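Protein BONZAI 1 (Arabidopsis thaliana, PDB 6KXT) negatively regulates cell death and defence responses in plants and binds phospholipids in a calcium-dependent manner, here represented by its second C2 domain. Local coordinates at residues A[20-25]-A[59-64]. Sequence-based numbering, arbitrary orientation.
Sequences CSNLES and DLNPIW
C20 N lies 2.9 Å from P62 O and L23 N lies 3.0 Å from L60 O, two hydrogen bonds in which each donor sits in the plane of the main-chain carbonyl it meets. Between them N22 N, at the point where the chain leaves strand 13-21, is bonded to a side-chain amide instead, N61 OD1, at 2.9 Å. It comes from above the amide plane, 47° out of it. The first torsion of N61 (chi1 -57°) places CG beside its own backbone N, and from there the end of the side chain reaches back to N22 N. A water bridges the same OD1 to S21 OG and donates to OD1, which thus accepts twice. The oxygen of C20 is approached by N61 CA at 3.2 Å, a CH...O contact.

Apolar groups pack beside these hydrogen bonds. CD1 of L23 reaches to CD of the P62 ring at 3.9 Å, while the L60 methyls lie against S25 CB and the L23 carbonyl. The buried thiol of C20 sits at the rim of the W64 six-membered ring, 81° off its normal, and P62 CB lies above one face of that ring, offset toward the rim. W64 NE1 makes a weak hydrogen bond to P34 O. Within 59-64, N61 N donates to D59 OD1 at 3.0 Å from above the carboxylate plane, an Asx turn; D59 OD2 is engaged by R56 in a salt bridge.

In this C2 beta-sandwich, the contact ties the end of strand 13-21 to the loop leading into strand 67-70, its neighbour in the sheet. The N-H groups of C20, N22 and L23 are satisfied by P62 O, N61 OD1 and L60 O, so a side-chain amide supplies the acceptor where the chain turns out of the strand.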
ATOM      1  N   CYS A  20       6.716   1.120  -6.950  1.00 13.45           N
ATOM      2  CA  CYS A  20       5.827   0.825  -8.070  1.00 13.94           C
ATOM      3  C   CYS A  20       6.605   0.792  -9.378  1.00 13.65           C
ATOM      4  O   CYS A  20       7.640   1.515  -9.493  1.00 16.02           O
ATOM      5  CB  CYS A  20       4.671   1.793  -8.212  1.00 14.69           C
ATOM      6  SG  CYS A  20       3.595   1.805  -6.758  1.00 15.71           S
ATOM      7  N   SER A  21       6.098  -0.029 -10.297  1.00 13.83           N
ATOM      8  CA  SER A  21       6.624  -0.163 -11.670  0.50 17.78           C
ATOM      9  C   SER A  21       5.557   0.286 -12.669  1.00 15.18           C
ATOM     10  O   SER A  21       4.433  -0.213 -12.578  1.00 16.31           O
ATOM     11  CB  SER A  21       7.041  -1.584 -11.899  0.50 20.26           C
ATOM     12  OG  SER A  21       7.848  -1.704 -13.046  0.50 23.24           O
ATOM     13  N   ASN A  22       5.910   1.170 -13.604  1.00 15.75           N
ATOM     14  CA  ASN A  22       5.158   1.383 -14.866  0.60 15.12           C
ATOM     15  C   ASN A  22       3.775   1.975 -14.543  1.00 15.09           C
ATOM     16  O   ASN A  22       2.786   1.525 -15.118  1.00 16.03           O
ATOM     17  CB  ASN A  22       5.153   0.090 -15.708  0.60 15.09           C
ATOM     18  CG  ASN A  22       4.685   0.254 -17.148  0.60 23.20           C
ATOM     19  OD1 ASN A  22       4.755   1.341 -17.723  0.60 22.62           O
ATOM     20  ND2 ASN A  22       4.188  -0.830 -17.745  0.60 29.15           N
ATOM     21  N   LEU A  23       3.692   2.993 -13.676  1.00 14.80           N
ATOM     22  CA  LEU A  23       2.409   3.686 -13.491  1.00 14.18           C
ATOM     23  C   LEU A  23       1.960   4.271 -14.836  1.00 15.23           C
ATOM     24  O   LEU A  23       2.807   4.762 -15.611  1.00 17.13           O
ATOM     25  CB  LEU A  23       2.554   4.795 -12.452  1.00 14.15           C
ATOM     26  CG  LEU A  23       2.977   4.338 -11.064  1.00 13.96           C
ATOM     27  CD1 LEU A  23       2.932   5.523 -10.137  1.00 14.87           C
ATOM     28  CD2 LEU A  23       2.048   3.216 -10.561  1.00 14.87           C
ATOM     29  N   GLU A  24       0.678   4.215 -15.102  1.00 15.52           N
ATOM     30  CA  GLU A  24       0.178   4.641 -16.434  1.00 18.26           C
ATOM     31  C   GLU A  24       0.493   6.109 -16.681  1.00 18.37           C
ATOM     32  O   GLU A  24       0.403   6.976 -15.782  1.00 17.36           O
ATOM     33  CB  GLU A  24      -1.329   4.434 -16.523  1.00 19.08           C
ATOM     34  CG  GLU A  24      -1.878   4.789 -17.899  1.00 28.14           C
ATOM     35  CD  GLU A  24      -3.337   4.444 -18.141  1.00 31.15           C
ATOM     36  OE1 GLU A  24      -4.220   5.057 -17.489  1.00 30.78           O
ATOM     37  OE2 GLU A  24      -3.568   3.565 -18.992  1.00 37.40           O
ATOM     38  N   SER A  25       0.737   6.396 -17.959  1.00 18.26           N
ATOM     39  CA  SER A  25       0.937   7.771 -18.458  1.00 18.45           C
ATOM     40  C   SER A  25       0.342   7.826 -19.863  1.00 18.78           C
ATOM     41  O   SER A  25       0.548   6.872 -20.645  1.00 24.38           O
ATOM     42  CB  SER A  25       2.384   8.150 -18.449  1.00 20.33           C
ATOM     43  OG  SER A  25       2.548   9.506 -18.807  1.00 28.30           O
ATOM     44  N   ASP A  59       6.769  10.973 -11.126  1.00 15.49           N
ATOM     45  CA  ASP A  59       7.523   9.697 -11.083  1.00 14.52           C
ATOM     46  C   ASP A  59       6.608   8.522 -11.425  1.00 17.07           C
ATOM     47  O   ASP A  59       5.652   8.258 -10.672  1.00 17.96           O
ATOM     48  CB  ASP A  59       8.165   9.519  -9.712  1.00 15.01           C
ATOM     49  CG  ASP A  59       9.175   8.413  -9.580  1.00 14.87           C
ATOM     50  OD1 ASP A  59       9.382   7.722 -10.582  1.00 15.30           O
ATOM     51  OD2 ASP A  59       9.768   8.339  -8.461  1.00 15.90           O
ATOM     52  N   LEU A  60       6.913   7.785 -12.467  1.00 14.57           N
ATOM     53  CA  LEU A  60       6.096   6.621 -12.877  1.00 14.98           C
ATOM     54  C   LEU A  60       6.711   5.322 -12.316  1.00 15.06           C
ATOM     55  O   LEU A  60       6.087   4.265 -12.488  1.00 15.34           O
ATOM     56  CB  LEU A  60       5.981   6.556 -14.408  1.00 19.03           C
ATOM     57  CG  LEU A  60       5.416   7.822 -15.064  1.00 18.60           C
ATOM     58  CD1 LEU A  60       5.448   7.669 -16.585  1.00 19.39           C
ATOM     59  CD2 LEU A  60       3.983   8.103 -14.616  1.00 20.27           C
ATOM     60  N   ASN A  61       7.840   5.375 -11.613  1.00 13.15           N
ATOM     61  CA  ASN A  61       8.489   4.188 -11.008  1.00 13.75           C
ATOM     62  C   ASN A  61       8.949   4.539  -9.593  1.00 13.85           C
ATOM     63  O   ASN A  61      10.131   4.403  -9.274  1.00 14.83           O
ATOM     64  CB  ASN A  61       9.593   3.665 -11.903  1.00 14.44           C
ATOM     65  CG  ASN A  61       9.081   3.337 -13.275  1.00 17.05           C
ATOM     66  OD1 ASN A  61       8.633   2.209 -13.470  1.00 17.27           O
ATOM     67  ND2 ASN A  61       9.151   4.289 -14.208  1.00 16.35           N
ATOM     68  N   PRO A  62       8.051   5.080  -8.744  1.00 13.65           N
ATOM     69  CA  PRO A  62       8.433   5.558  -7.431  1.00 14.21           C
ATOM     70  C   PRO A  62       8.964   4.485  -6.471  1.00 16.17           C
ATOM     71  O   PRO A  62       8.525   3.323  -6.501  1.00 14.47           O
ATOM     72  CB  PRO A  62       7.127   6.116  -6.846  1.00 14.75           C
ATOM     73  CG  PRO A  62       6.020   5.306  -7.532  1.00 16.16           C
ATOM     74  CD  PRO A  62       6.605   5.177  -8.937  1.00 14.93           C
ATOM     75  N   ILE A  63       9.942   4.900  -5.668  1.00 15.18           N
ATOM     76  CA  ILE A  63      10.398   4.139  -4.461  1.00 14.87           C
ATOM     77  C   ILE A  63      10.276   5.091  -3.292  1.00 15.85           C
ATOM     78  O   ILE A  63      10.868   6.173  -3.331  1.00 17.52           O
ATOM     79  CB  ILE A  63      11.828   3.609  -4.598  1.00 17.21           C
ATOM     80  CG1 ILE A  63      12.031   2.713  -5.819  1.00 20.52           C
ATOM     81  CG2 ILE A  63      12.206   2.899  -3.299  1.00 19.98           C
ATOM     82  CD1 ILE A  63      13.497   2.450  -6.198  1.00 26.71           C
ATOM     83  N   TRP A  64       9.458   4.780  -2.282  1.00 14.56           N
ATOM     84  CA  TRP A  64       9.191   5.752  -1.208  1.00 13.69           C
ATOM     85  C   TRP A  64      10.081   5.470   0.003  1.00 14.89           C
ATOM     86  O   TRP A  64      10.635   4.341   0.110  1.00 16.75           O
ATOM     87  CB  TRP A  64       7.697   5.738  -0.820  1.00 14.46           C
ATOM     88  CG  TRP A  64       6.778   6.340  -1.833  1.00 14.28           C
ATOM     89  CD1 TRP A  64       6.518   7.668  -2.027  1.00 16.14           C
ATOM     90  CD2 TRP A  64       5.975   5.612  -2.772  1.00 12.85           C
ATOM     91  NE1 TRP A  64       5.604   7.795  -3.034  1.00 14.34           N
ATOM     92  CE2 TRP A  64       5.251   6.565  -3.524  1.00 14.74           C
ATOM     93  CE3 TRP A  64       5.833   4.256  -3.110  1.00 15.03           C
ATOM     94  CZ2 TRP A  64       4.309   6.189  -4.476  1.00 12.68           C
ATOM     95  CZ3 TRP A  64       4.910   3.881  -4.073  1.00 15.59           C
ATOM     96  CH2 TRP A  64       4.172   4.837  -4.762  1.00 14.97           C
TER
HETATM   97  O   HOH W   1      10.343  -0.159 -12.646  1.00 28.13           O